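Local atomic coordinates of PrgA (PDB entry 6Z9K), a protein that provides surface exclusion on the enterococcal cell surface, protecting against unwanted conjugation, and is represented here by its CAP domain. Residues A[15-20]-A[166-171]; A[41-46]-A[175-180]; A[105-110]-A[199-204]; A[111-116]-A[211-216]. One frame throughout, in Å; residues are numbered along the deposited sequence. Where two conformers were deposited one is given.

Overall arrangement
Contact 1 comes first, tying the N-terminal loop 15-20 to helix 160-176 and closing some 145 residues. Contact 2 joins helix 32-45 to the end of that same helix and closes about 128. The segments of contacts 1 and 2 alternate along the chain, so these contacts cross; they also touch. Contact 3 lays helix 100-112 on strand 196-202, closing about 88 residues. Contact 4 ties the end of helix 100-112 and the turn after it to strand 211-217, closing about 94. Contacts 3 and 4 cross each other and contacts 1 and 2. They touch and reach one antiparallel sheet. Leu171 of contact 1 packs on Ile214 of contact 4, joining helix 160-176 to the sheet.

Contact 1 (A[15-20]-A[166-171]); sequences GINLPP and SIRKML
The N-terminal loop ahead of helix 26-29 is pinned here to helix 160-176 by Arg168 and, one helical turn on, by Leu171. Arg168 reaches out with CG anti to its own backbone N (chi1 -173°) and the chain extended as far as NE. This carries the guanidinium to the loop backbone. Arg168 NH2 donates to Gly15 O at 3.0 Å in a nearly straight bond, with an N-H...O angle of 163°. The oxygen lies in the guanidinium plane. Seen from the carbonyl, the donor sits above the plane and not on a lone pair. The side chain of Ile16 lies over one face of the guanidinium, with CG1 4.5 Å from Arg168 NE. Asn17 ND2 comes near the edge of the same group, 4.1 Å from Arg168 NH2, with the amide plane turned well away from the guanidinium plane. The apolar half of the contact is small. Ile16 CD1 meets Leu171 CB at 4.0 Å, and the two side chains cross at about a right angle.

Other backbone carbonyls complete the grip on the arginine: NE donates to Lys14 O and NH1 to Asn46 O. Asn17 is held elsewhere, by Lys239 at OD1 and by Met45 O at ND2. The buried guanidinium thus has all three nitrogens bonded to carbonyl oxygens, which fixes its rotation. Its positive charge is met by peptide dipoles, and this probably eases the cost of burying it.

Contact 2 (A[41-46]-A[175-180]); sequences TALEMN and LFDDGR
Asn46 ND2 donates to Ala42 O at 2.9 Å (N-H...O angle 151°), and the same nitrogen lies 3.6 Å from Phe176 CE2. It approaches the ring obliquely, although the amide and ring planes are only 13° apart. Asn46 OD1 accepts from the backbone N of Asn17.

Phe176 CG lies anti to its carbonyl carbon (chi1 -49°), which turns the ring toward Ala42. Ala42 CB sits over one face, offset toward the rim, and touches Phe176 CG at 3.4 Å. It makes a CH-pi contact, 3.6 Å from the ring centroid. Leu175 CB lies over the centre of the opposite face. Here the last turn of helix 32-45 packs on the C-terminal end of helix 160-176, and Asp177 is the first residue to leave the helical path. The next residue serves the metal site: Asp178 OD1 is hydrogen-bonded to ND1 of the magnesium ligand His185, so this helix end supplies a second-shell residue. Ile16 and Pro19 of the N-terminal loop also pack on Phe176, and Phe22 meets its ring edge-to-face.

Leu43 CD2 packs on Phe176 CB at 4.3 Å, and both Leu43 methyls rest on Asp177 CB. Phe176 O, buried here, has no polar partner in the model. The carboxylate of Asp177 is turned to Arg180. Arg180 NH1 and NH2 grip it end-on, one nitrogen to each oxygen, with Arg180 NH1 to Asp177 OD2 at 3.2 Å. Both oxygens are met from above the carboxylate plane.

Contact 3 (A[105-110]-A[199-204]); sequences FAWDIA and VSLSGE
Ser200 holds its OG between its backbone N and carbonyl carbon (chi1 54°), which aims the hydroxyl at helix 105-110. Trp107 has CG anti to its carbonyl carbon (chi1 -76°), and this lays the face of the indole over Ser200. Ser200 OG donates to Ala106 O at 2.8 Å. The hydroxyl comes from well above the carbonyl plane and not along a lone pair. Ala106 O also accepts the helical bond from Ala110 N, so two donors hold it.

Ser200 CB sits over the indole face, 3.6 Å from the centroid of the five-membered ring, in a CH-pi contact. Farther along, Trp107 CH2 meets Leu201 CB at 3.8 Å. These two side chains lie side by side and point the same way. At the ring edge, a water in the indole plane accepts from Trp107 NE1 at 3.0 Å and donates to Val199 O at 2.7 Å. Ala110 CB lies 3.4 Å from Ser200 OG.

The axes of helix segment 105-110 and strand segment 199-202 approach to 6.9 Å at 18°. The small side chains of Ala106 and Ala110 are consistent with this. A helix layer of the CAP domain's alpha-beta-alpha sandwich lies here on an edge strand of the antiparallel sheet. Ala106 also packs on Ile215 of the adjoining strand 211-217. Helix 122-132 packs on Phe105, Asp108 and Ile109, while helix 70-90 packs on Val199 and Leu201.

Contact 4 (A[111-116]-A[211-216]); sequences KYSDTG and KIHIIS
The turn that follows helix 100-112 meets the start of strand 211-217 here, on the side of the sheet where the side chain of His213 is about 9 Å from the bound magnesium. Lys211 carries the contact. Its chain is extended beyond CG and ends on the backbone of the turn. Lys211 NZ donates to Asp114 O at 2.8 Å, from above the carbonyl plane and not on a lone pair. A water accepts from the same NZ at 2.8 Å and gives a weak bond to Ser113 O. The ammonium thus binds two successive carbonyls of the turn, one directly and one through water. A further weak bond runs from Lys211 NZ to Glu117 O.

The turn has its own brace. Asp114 OD1 accepts from Gly116 N at 2.9 Å and forms an Asx turn. The carboxylate of Asp114 stays apart from the ammonium, with OD1 6.3 Å from Lys211 NZ. Its charge may still favour the lysine from that distance.

Ser113 meets His213. With OG anti to the carbonyl carbon (chi1 -71°), Ser113 places OG 3.7 Å from His213 CE1, obliquely to the ring. The hydroxyl is bonded to Ile109 O. Both ring nitrogens of His213 are engaged as well, ND1 with Glu144 and NE2 with Ser202 OG, which fixes the imidazole's rotation. The magnesium is bound by His185 and Leu146, the latter on the adjacent strand 144-148. The turn after helix 100-112 is thus fastened to the central antiparallel sheet, as fits the alpha-beta-alpha sandwich of CAP domains.

Contact 1 (A[15-20]-A[166-171])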
loop_
_atom_site.group_PDB
_atom_site.type_symbol
_atom_site.label_atom_id
_atom_site.label_comp_id
_atom_site.label_asym_id
_atom_site.label_seq_id
_atom_site.Cartn_x
_atom_site.Cartn_y
_atom_site.Cartn_z
ATOM N N GLY A 15 4.098 3.800 -12.268
ATOM C CA GLY A 15 5.142 4.238 -11.332
ATOM C C GLY A 15 4.840 5.627 -10.799
ATOM O O GLY A 15 4.338 6.507 -11.546
ATOM N N ILE A 16 5.143 5.829 -9.536
ATOM C CA ILE A 16 4.950 7.134 -8.882
ATOM C C ILE A 16 6.073 8.063 -9.306
ATOM O O ILE A 16 7.272 7.685 -9.221
ATOM C CB ILE A 16 4.819 6.961 -7.360
ATOM C CG1 ILE A 16 3.582 6.103 -7.068
ATOM C CG2 ILE A 16 4.722 8.315 -6.679
ATOM C CD1 ILE A 16 3.608 5.537 -5.705
ATOM N N ASN A 17 5.714 9.253 -9.701
ATOM C CA ASN A 17 6.735 10.220 -10.192
ATOM C C ASN A 17 7.303 10.999 -9.010
ATOM O O ASN A 17 6.522 11.660 -8.298
ATOM C CB ASN A 17 6.104 11.162 -11.199
ATOM C CG ASN A 17 5.543 10.413 -12.387
ATOM O OD1 ASN A 17 6.287 9.654 -13.015
ATOM N ND2 ASN A 17 4.250 10.576 -12.653
ATOM N N LEU A 18 8.603 10.873 -8.748
ATOM C CA LEU A 18 9.163 11.506 -7.545
ATOM C C LEU A 18 9.563 12.917 -7.908
ATOM O O LEU A 18 10.149 13.192 -8.956
ATOM C CB LEU A 18 10.359 10.743 -6.983
ATOM C CG LEU A 18 10.069 9.302 -6.601
ATOM C CD1 LEU A 18 11.299 8.666 -5.980
ATOM C CD2 LEU A 18 8.880 9.198 -5.678
ATOM N N PRO A 19 9.304 13.860 -6.996
ATOM C CA PRO A 19 9.712 15.250 -7.197
ATOM C C PRO A 19 11.161 15.447 -6.792
ATOM O O PRO A 19 11.727 14.646 -6.032
ATOM C CB PRO A 19 8.815 15.993 -6.206
ATOM C CG PRO A 19 8.657 15.021 -5.076
ATOM C CD PRO A 19 8.546 13.665 -5.750
ATOM N N PRO A 20 11.804 16.537 -7.249
ATOM C CA PRO A 20 13.116 16.890 -6.722
ATOM C C PRO A 20 13.093 17.092 -5.214
ATOM O O PRO A 20 12.066 17.537 -4.670
ATOM C CB PRO A 20 13.453 18.213 -7.439
ATOM C CG PRO A 20 12.556 18.234 -8.651
ATOM C CD PRO A 20 11.283 17.539 -8.181
ATOM N N SER A 166 -7.415 3.386 -6.792
ATOM C CA SER A 166 -7.516 3.828 -5.382
ATOM C C SER A 166 -6.185 3.605 -4.664
ATOM O O SER A 166 -5.768 4.436 -3.857
ATOM C CB SER A 166 -8.631 3.039 -4.729
ATOM O OG SER A 166 -9.905 3.379 -5.302
ATOM N N ILE A 167 -5.584 2.451 -4.884
ATOM C CA ILE A 167 -4.304 2.119 -4.217
ATOM C C ILE A 167 -3.238 3.111 -4.651
ATOM O O ILE A 167 -2.484 3.612 -3.771
ATOM C CB ILE A 167 -3.918 0.649 -4.436
ATOM C CG1 ILE A 167 -4.856 -0.267 -3.655
ATOM C CG2 ILE A 167 -2.446 0.465 -4.106
ATOM C CD1 ILE A 167 -4.758 -1.694 -4.057
ATOM N N ARG A 168 -3.138 3.416 -5.936
ATOM C CA ARG A 168 -2.069 4.354 -6.327
ATOM C C ARG A 168 -2.366 5.722 -5.701
ATOM O O ARG A 168 -1.424 6.376 -5.276
ATOM C CB ARG A 168 -1.955 4.440 -7.842
ATOM C CG ARG A 168 -0.745 5.264 -8.266
ATOM C CD ARG A 168 -0.761 5.455 -9.780
ATOM N NE ARG A 168 0.436 6.132 -10.268
ATOM C CZ ARG A 168 0.603 7.444 -10.385
ATOM N NH1 ARG A 168 -0.342 8.288 -10.085
ATOM N NH2 ARG A 168 1.740 7.927 -10.864
ATOM N N LYS A 169 -3.603 6.187 -5.688
ATOM C CA LYS A 169 -3.984 7.513 -5.144
ATOM C C LYS A 169 -3.636 7.516 -3.659
ATOM O O LYS A 169 -3.101 8.506 -3.158
ATOM C CB LYS A 169 -5.480 7.803 -5.362
ATOM C CG LYS A 169 -5.854 9.226 -4.984
ATOM C CD LYS A 169 -7.264 9.548 -5.389
ATOM C CE LYS A 169 -7.815 10.748 -4.643
ATOM N NZ LYS A 169 -9.308 10.833 -4.762
ATOM N N MET A 170 -3.957 6.428 -2.959
ATOM C CA MET A 170 -3.605 6.291 -1.526
ATOM C C MET A 170 -2.097 6.405 -1.317
ATOM O O MET A 170 -1.665 7.158 -0.431
ATOM C CB MET A 170 -4.143 4.960 -0.979
ATOM C CG MET A 170 -3.744 4.705 0.433
ATOM S SD MET A 170 -4.235 3.037 0.912
ATOM C CE MET A 170 -5.110 2.550 -0.559
ATOM N N LEU A 171 -1.283 5.724 -2.112
ATOM C CA LEU A 171 0.181 5.831 -1.927
ATOM C C LEU A 171 0.637 7.252 -2.219
ATOM O O LEU A 171 1.499 7.734 -1.503
ATOM C CB LEU A 171 0.895 4.819 -2.837
ATOM C CG LEU A 171 0.703 3.344 -2.468
ATOM C CD1 LEU A 171 1.287 2.430 -3.539
ATOM C CD2 LEU A 171 1.285 3.047 -1.095
#

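Contact 2 (A[41-46]-A[175-180])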
loop_
_atom_site.group_PDB
_atom_site.type_symbol
_atom_site.label_atom_id
_atom_site.label_comp_id
_atom_site.label_asym_id
_atom_site.label_seq_id
_atom_site.Cartn_x
_atom_site.Cartn_y
_atom_site.Cartn_z
ATOM N N THR A 41 4.149 20.073 -6.353
ATOM C CA THR A 41 4.764 19.506 -7.582
ATOM C C THR A 41 4.342 18.027 -7.658
ATOM O O THR A 41 3.891 17.523 -8.705
ATOM C CB THR A 41 6.297 19.597 -7.537
ATOM O OG1 THR A 41 6.613 20.989 -7.552
ATOM C CG2 THR A 41 6.975 18.902 -8.695
ATOM N N ALA A 42 4.598 17.289 -6.599
ATOM C CA ALA A 42 4.406 15.837 -6.625
ATOM C C ALA A 42 2.918 15.510 -6.827
ATOM O O ALA A 42 2.617 14.533 -7.519
ATOM C CB ALA A 42 4.882 15.234 -5.351
ATOM N N LEU A 43 2.004 16.225 -6.178
ATOM C CA LEU A 43 0.551 15.904 -6.361
ATOM C C LEU A 43 0.118 16.204 -7.804
ATOM O O LEU A 43 -0.587 15.377 -8.414
ATOM C CB LEU A 43 -0.278 16.696 -5.358
ATOM C CG LEU A 43 -0.127 16.244 -3.907
ATOM C CD1 LEU A 43 -0.743 17.244 -2.956
ATOM C CD2 LEU A 43 -0.731 14.866 -3.673
ATOM N N GLU A 44 0.587 17.320 -8.369
ATOM C CA GLU A 44 0.321 17.667 -9.781
ATOM C C GLU A 44 0.844 16.570 -10.719
ATOM O O GLU A 44 0.123 16.178 -11.626
ATOM C CB GLU A 44 0.945 19.032 -10.089
ATOM C CG GLU A 44 0.906 19.415 -11.564
ATOM C CD GLU A 44 -0.480 19.573 -12.170
ATOM O OE1 GLU A 44 -1.449 19.681 -11.383
ATOM O OE2 GLU A 44 -0.589 19.630 -13.444
ATOM N N MET A 45 2.074 16.115 -10.522
ATOM C CA MET A 45 2.786 15.207 -11.446
ATOM C C MET A 45 2.230 13.780 -11.302
ATOM O O MET A 45 2.548 12.942 -12.148
ATOM C CB MET A 45 4.295 15.235 -11.168
ATOM C CG MET A 45 4.930 16.562 -11.566
ATOM S SD MET A 45 4.803 16.831 -13.370
ATOM C CE MET A 45 3.705 18.239 -13.445
ATOM N N ASN A 46 1.402 13.527 -10.282
ATOM C CA ASN A 46 0.799 12.191 -10.054
ATOM C C ASN A 46 -0.729 12.244 -10.026
ATOM O O ASN A 46 -1.344 11.286 -9.499
ATOM C CB ASN A 46 1.339 11.611 -8.753
ATOM C CG ASN A 46 2.785 11.209 -8.889
ATOM O OD1 ASN A 46 3.094 10.245 -9.587
ATOM N ND2 ASN A 46 3.673 11.974 -8.253
ATOM N N LEU A 175 2.642 9.475 0.448
ATOM C CA LEU A 175 4.041 9.916 0.194
ATOM C C LEU A 175 4.130 11.443 0.103
ATOM O O LEU A 175 5.202 11.956 0.457
ATOM C CB LEU A 175 4.528 9.285 -1.104
ATOM C CG LEU A 175 4.636 7.780 -1.071
ATOM C CD1 LEU A 175 4.904 7.241 -2.469
ATOM C CD2 LEU A 175 5.732 7.323 -0.154
ATOM N N PHE A 176 3.126 12.152 -0.402
ATOM C CA PHE A 176 3.285 13.585 -0.755
ATOM C C PHE A 176 2.276 14.519 -0.095
ATOM O O PHE A 176 2.379 15.721 -0.347
ATOM C CB PHE A 176 3.238 13.776 -2.273
ATOM C CG PHE A 176 4.126 12.853 -3.033
ATOM C CD1 PHE A 176 5.499 12.803 -2.785
ATOM C CD2 PHE A 176 3.615 12.113 -4.078
ATOM C CE1 PHE A 176 6.308 11.944 -3.510
ATOM C CE2 PHE A 176 4.428 11.259 -4.786
ATOM C CZ PHE A 176 5.776 11.183 -4.528
ATOM N N ASP A 177 1.299 14.010 0.673
ATOM C CA ASP A 177 0.265 14.904 1.232
ATOM C C ASP A 177 -0.087 14.441 2.630
ATOM O O ASP A 177 -1.265 14.523 2.985
ATOM C CB ASP A 177 -0.942 14.990 0.309
ATOM C CG ASP A 177 -1.846 16.134 0.673
ATOM O OD1 ASP A 177 -1.333 17.109 1.273
ATOM O OD2 ASP A 177 -3.032 16.027 0.348
ATOM N N ASP A 178 0.908 14.005 3.404
ATOM C CA ASP A 178 0.659 13.363 4.724
ATOM C C ASP A 178 0.871 14.342 5.874
ATOM O O ASP A 178 0.983 13.889 6.970
ATOM C CB ASP A 178 1.595 12.181 4.913
ATOM C CG ASP A 178 1.139 11.117 5.846
ATOM O OD1 ASP A 178 -0.108 10.914 5.888
ATOM O OD2 ASP A 178 2.009 10.490 6.499
ATOM N N GLY A 179 0.948 15.638 5.635
ATOM C CA GLY A 179 1.376 16.603 6.676
ATOM C C GLY A 179 0.291 16.827 7.714
ATOM O O GLY A 179 0.641 17.176 8.850
ATOM N N ARG A 180 -0.980 16.624 7.379
ATOM C CA ARG A 180 -2.060 16.828 8.385
ATOM C C ARG A 180 -2.130 15.618 9.329
ATOM O O ARG A 180 -2.876 15.675 10.317
ATOM C CB ARG A 180 -3.354 17.206 7.669
ATOM C CG ARG A 180 -3.277 18.554 6.959
ATOM C CD ARG A 180 -4.492 18.884 6.082
ATOM N NE ARG A 180 -4.757 17.818 5.107
ATOM C CZ ARG A 180 -4.058 17.612 3.977
ATOM N NH1 ARG A 180 -4.357 16.576 3.206
ATOM N NH2 ARG A 180 -3.045 18.412 3.645
#

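Contact 3 (A[105-110]-A[199-204])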
loop_
_atom_site.group_PDB
_atom_site.type_symbol
_atom_site.label_atom_id
_atom_site.label_comp_id
_atom_site.label_asym_id
_atom_site.label_seq_id
_atom_site.Cartn_x
_atom_site.Cartn_y
_atom_site.Cartn_z
ATOM N N PHE A 105 -1.606 -12.593 6.951
ATOM C CA PHE A 105 -1.581 -11.661 8.085
ATOM C C PHE A 105 -2.477 -10.486 7.722
ATOM O O PHE A 105 -3.372 -10.081 8.542
ATOM C CB PHE A 105 -0.149 -11.244 8.404
ATOM C CG PHE A 105 0.056 -10.295 9.544
ATOM C CD1 PHE A 105 -0.854 -10.118 10.583
ATOM C CD2 PHE A 105 1.264 -9.619 9.595
ATOM C CE1 PHE A 105 -0.566 -9.278 11.635
ATOM C CE2 PHE A 105 1.532 -8.765 10.637
ATOM C CZ PHE A 105 0.625 -8.589 11.643
ATOM N N ALA A 106 -2.276 -9.906 6.535
ATOM C CA ALA A 106 -3.094 -8.739 6.142
ATOM C C ALA A 106 -4.602 -9.058 6.151
ATOM O O ALA A 106 -5.426 -8.236 6.642
ATOM C CB ALA A 106 -2.695 -8.256 4.768
ATOM N N TRP A 107 -4.992 -10.227 5.620
ATOM C CA TRP A 107 -6.429 -10.574 5.503
ATOM C C TRP A 107 -6.991 -10.889 6.893
ATOM O O TRP A 107 -8.206 -10.645 7.097
ATOM C CB TRP A 107 -6.645 -11.646 4.426
ATOM C CG TRP A 107 -6.544 -10.996 3.080
ATOM C CD1 TRP A 107 -5.426 -10.933 2.287
ATOM C CD2 TRP A 107 -7.554 -10.216 2.412
ATOM N NE1 TRP A 107 -5.696 -10.218 1.147
ATOM C CE2 TRP A 107 -6.989 -9.749 1.209
ATOM C CE3 TRP A 107 -8.886 -9.897 2.691
ATOM C CZ2 TRP A 107 -7.723 -8.987 0.291
ATOM C CZ3 TRP A 107 -9.593 -9.116 1.801
ATOM C CH2 TRP A 107 -9.024 -8.691 0.605
ATOM N N ASP A 108 -6.185 -11.427 7.811
ATOM C CA ASP A 108 -6.635 -11.593 9.207
ATOM C C ASP A 108 -6.916 -10.211 9.821
ATOM O O ASP A 108 -7.970 -10.052 10.508
ATOM C CB ASP A 108 -5.689 -12.464 10.004
ATOM C CG ASP A 108 -5.784 -13.939 9.710
ATOM O OD1 ASP A 108 -6.712 -14.351 8.938
ATOM O OD2 ASP A 108 -4.917 -14.662 10.221
ATOM N N ILE A 109 -6.034 -9.245 9.598
ATOM C CA ILE A 109 -6.294 -7.874 10.141
ATOM C C ILE A 109 -7.629 -7.390 9.576
ATOM O O ILE A 109 -8.434 -6.825 10.284
ATOM C CB ILE A 109 -5.118 -6.932 9.888
ATOM C CG1 ILE A 109 -3.877 -7.318 10.715
ATOM C CG2 ILE A 109 -5.549 -5.463 10.087
ATOM C CD1 ILE A 109 -2.632 -6.525 10.434
ATOM N N ALA A 110 -7.850 -7.569 8.282
ATOM C CA ALA A 110 -9.052 -7.042 7.600
ATOM C C ALA A 110 -10.293 -7.713 8.202
ATOM O O ALA A 110 -11.259 -6.979 8.592
ATOM C CB ALA A 110 -8.883 -7.245 6.096
ATOM N N VAL A 199 -1.587 -6.619 1.242
ATOM C CA VAL A 199 -2.714 -5.650 1.114
ATOM C C VAL A 199 -4.027 -6.381 1.298
ATOM O O VAL A 199 -4.261 -7.376 0.629
ATOM C CB VAL A 199 -2.686 -4.916 -0.246
ATOM C CG1 VAL A 199 -3.826 -3.911 -0.338
ATOM C CG2 VAL A 199 -1.332 -4.254 -0.475
ATOM N N SER A 200 -4.873 -5.857 2.152
ATOM C CA SER A 200 -6.225 -6.412 2.279
ATOM C C SER A 200 -7.249 -5.283 2.211
ATOM O O SER A 200 -6.907 -4.096 2.190
ATOM C CB SER A 200 -6.334 -7.173 3.562
ATOM O OG SER A 200 -5.941 -6.343 4.653
ATOM N N LEU A 201 -8.498 -5.703 2.217
ATOM C CA LEU A 201 -9.665 -4.819 2.006
ATOM C C LEU A 201 -10.734 -5.232 3.024
ATOM O O LEU A 201 -10.836 -6.424 3.323
ATOM C CB LEU A 201 -10.243 -5.045 0.605
ATOM C CG LEU A 201 -9.294 -4.877 -0.577
ATOM C CD1 LEU A 201 -9.998 -5.297 -1.875
ATOM C CD2 LEU A 201 -8.777 -3.468 -0.653
ATOM N N SER A 202 -11.511 -4.287 3.523
ATOM C CA SER A 202 -12.626 -4.647 4.422
ATOM C C SER A 202 -13.778 -3.668 4.203
ATOM O O SER A 202 -13.554 -2.533 3.722
ATOM C CB SER A 202 -12.193 -4.716 5.866
ATOM O OG SER A 202 -11.850 -3.464 6.422
ATOM N N GLY A 203 -14.948 -4.115 4.644
ATOM C CA GLY A 203 -16.122 -3.260 4.521
ATOM C C GLY A 203 -17.370 -4.108 4.432
ATOM O O GLY A 203 -17.302 -5.185 3.853
ATOM N N GLU A 204 -18.467 -3.528 4.871
ATOM C CA GLU A 204 -19.820 -4.089 4.682
ATOM C C GLU A 204 -20.162 -4.028 3.201
ATOM O O GLU A 204 -19.580 -3.230 2.494
ATOM C CB GLU A 204 -20.847 -3.284 5.476
ATOM C CG GLU A 204 -20.678 -3.406 6.967
ATOM C CD GLU A 204 -20.737 -4.841 7.470
ATOM O OE1 GLU A 204 -21.591 -5.632 6.947
ATOM O OE2 GLU A 204 -19.949 -5.170 8.395
HETATM O O HOH W 1 -3.407 -9.549 -0.641
#

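Contact 4 (A[111-116]-A[211-216])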
loop_
_atom_site.group_PDB
_atom_site.type_symbol
_atom_site.label_atom_id
_atom_site.label_comp_id
_atom_site.label_asym_id
_atom_site.label_seq_id
_atom_site.Cartn_x
_atom_site.Cartn_y
_atom_site.Cartn_z
ATOM N N LYS A 111 -10.270 -9.028 8.335
ATOM C CA LYS A 111 -11.398 -9.825 8.874
ATOM C C LYS A 111 -11.748 -9.374 10.305
ATOM O O LYS A 111 -12.940 -9.239 10.647
ATOM C CB LYS A 111 -10.975 -11.296 8.916
ATOM C CG LYS A 111 -12.068 -12.238 9.335
ATOM C CD LYS A 111 -11.717 -13.672 9.045
ATOM C CE LYS A 111 -10.606 -14.244 9.888
ATOM N NZ LYS A 111 -10.834 -15.698 10.046
ATOM N N TYR A 112 -10.746 -9.087 11.121
ATOM C CA TYR A 112 -10.946 -8.763 12.541
ATOM C C TYR A 112 -11.257 -7.281 12.736
ATOM O O TYR A 112 -11.655 -6.929 13.855
ATOM C CB TYR A 112 -9.724 -9.187 13.348
ATOM C CG TYR A 112 -9.500 -10.685 13.418
ATOM C CD1 TYR A 112 -10.513 -11.604 13.141
ATOM C CD2 TYR A 112 -8.287 -11.185 13.850
ATOM C CE1 TYR A 112 -10.303 -12.966 13.260
ATOM C CE2 TYR A 112 -8.055 -12.533 13.976
ATOM C CZ TYR A 112 -9.088 -13.432 13.712
ATOM O OH TYR A 112 -8.847 -14.773 13.855
ATOM N N SER A 113 -11.012 -6.436 11.730
ATOM C CA SER A 113 -11.206 -4.970 11.884
ATOM C C SER A 113 -12.698 -4.599 11.823
ATOM O O SER A 113 -13.395 -5.035 10.903
ATOM C CB SER A 113 -10.416 -4.190 10.863
ATOM O OG SER A 113 -9.026 -4.276 11.157
ATOM N N ASP A 114 -13.111 -3.803 12.785
ATOM C CA ASP A 114 -14.507 -3.301 12.931
ATOM C C ASP A 114 -14.868 -2.498 11.669
ATOM O O ASP A 114 -14.274 -1.425 11.446
ATOM C CB ASP A 114 -14.622 -2.557 14.261
ATOM C CG ASP A 114 -15.946 -1.870 14.493
ATOM O OD1 ASP A 114 -16.894 -2.088 13.633
ATOM O OD2 ASP A 114 -16.075 -1.177 15.552
ATOM N N THR A 115 -15.853 -2.965 10.896
ATOM C CA THR A 115 -16.206 -2.315 9.612
ATOM C C THR A 115 -16.860 -0.971 9.880
ATOM O O THR A 115 -16.889 -0.142 8.904
ATOM C CB THR A 115 -17.104 -3.192 8.747
ATOM O OG1 THR A 115 -18.218 -3.573 9.555
ATOM C CG2 THR A 115 -16.378 -4.404 8.223
ATOM N N GLY A 116 -17.286 -0.713 11.115
ATOM C CA GLY A 116 -17.959 0.527 11.538
ATOM C C GLY A 116 -16.946 1.558 11.972
ATOM O O GLY A 116 -17.331 2.726 12.201
ATOM N N LYS A 211 -12.295 -0.085 3.169
ATOM C CA LYS A 211 -10.917 0.222 3.564
ATOM C C LYS A 211 -9.914 -0.547 2.740
ATOM O O LYS A 211 -10.218 -1.642 2.231
ATOM C CB LYS A 211 -10.698 -0.248 4.998
ATOM C CG LYS A 211 -11.510 0.519 6.022
ATOM C CD LYS A 211 -11.426 -0.228 7.351
ATOM C CE LYS A 211 -12.368 0.339 8.350
ATOM N NZ LYS A 211 -12.375 -0.457 9.593
ATOM N N ILE A 212 -8.751 0.089 2.657
ATOM C CA ILE A 212 -7.523 -0.575 2.155
ATOM C C ILE A 212 -6.554 -0.655 3.319
ATOM O O ILE A 212 -6.182 0.385 3.880
ATOM C CB ILE A 212 -6.908 0.235 1.014
ATOM C CG1 ILE A 212 -7.931 0.490 -0.103
ATOM C CG2 ILE A 212 -5.629 -0.490 0.558
ATOM C CD1 ILE A 212 -7.484 1.520 -1.145
ATOM N N HIS A 213 -6.091 -1.859 3.623
ATOM C CA HIS A 213 -5.119 -2.115 4.712
ATOM C C HIS A 213 -3.772 -2.478 4.071
ATOM O O HIS A 213 -3.682 -3.539 3.456
ATOM C CB HIS A 213 -5.585 -3.294 5.609
ATOM C CG HIS A 213 -6.972 -3.193 6.175
ATOM N ND1 HIS A 213 -7.206 -2.880 7.509
ATOM C CD2 HIS A 213 -8.192 -3.434 5.636
ATOM C CE1 HIS A 213 -8.521 -2.878 7.731
ATOM N NE2 HIS A 213 -9.142 -3.220 6.605
ATOM N N ILE A 214 -2.787 -1.602 4.211
ATOM C CA ILE A 214 -1.405 -1.916 3.793
ATOM C C ILE A 214 -0.639 -2.344 5.043
ATOM O O ILE A 214 -0.442 -1.564 5.945
ATOM C CB ILE A 214 -0.765 -0.722 3.057
ATOM C CG1 ILE A 214 -1.552 -0.377 1.787
ATOM C CG2 ILE A 214 0.711 -1.057 2.774
ATOM C CD1 ILE A 214 -0.935 0.747 0.923
ATOM N N ILE A 215 -0.283 -3.624 5.080
ATOM C CA ILE A 215 0.390 -4.299 6.213
ATOM C C ILE A 215 1.859 -4.536 5.828
ATOM O O ILE A 215 2.111 -5.128 4.790
ATOM C CB ILE A 215 -0.362 -5.580 6.597
ATOM C CG1 ILE A 215 -1.865 -5.316 6.830
ATOM C CG2 ILE A 215 0.347 -6.178 7.798
ATOM C CD1 ILE A 215 -2.170 -4.206 7.755
ATOM N N SER A 216 2.799 -3.985 6.571
ATOM C CA SER A 216 4.235 -4.163 6.201
ATOM C C SER A 216 5.095 -4.213 7.450
ATOM O O SER A 216 4.698 -3.717 8.511
ATOM C CB SER A 216 4.662 -3.078 5.251
ATOM O OG SER A 216 4.498 -1.791 5.807
HETATM O O HOH W 2 -13.040 -3.083 8.784
#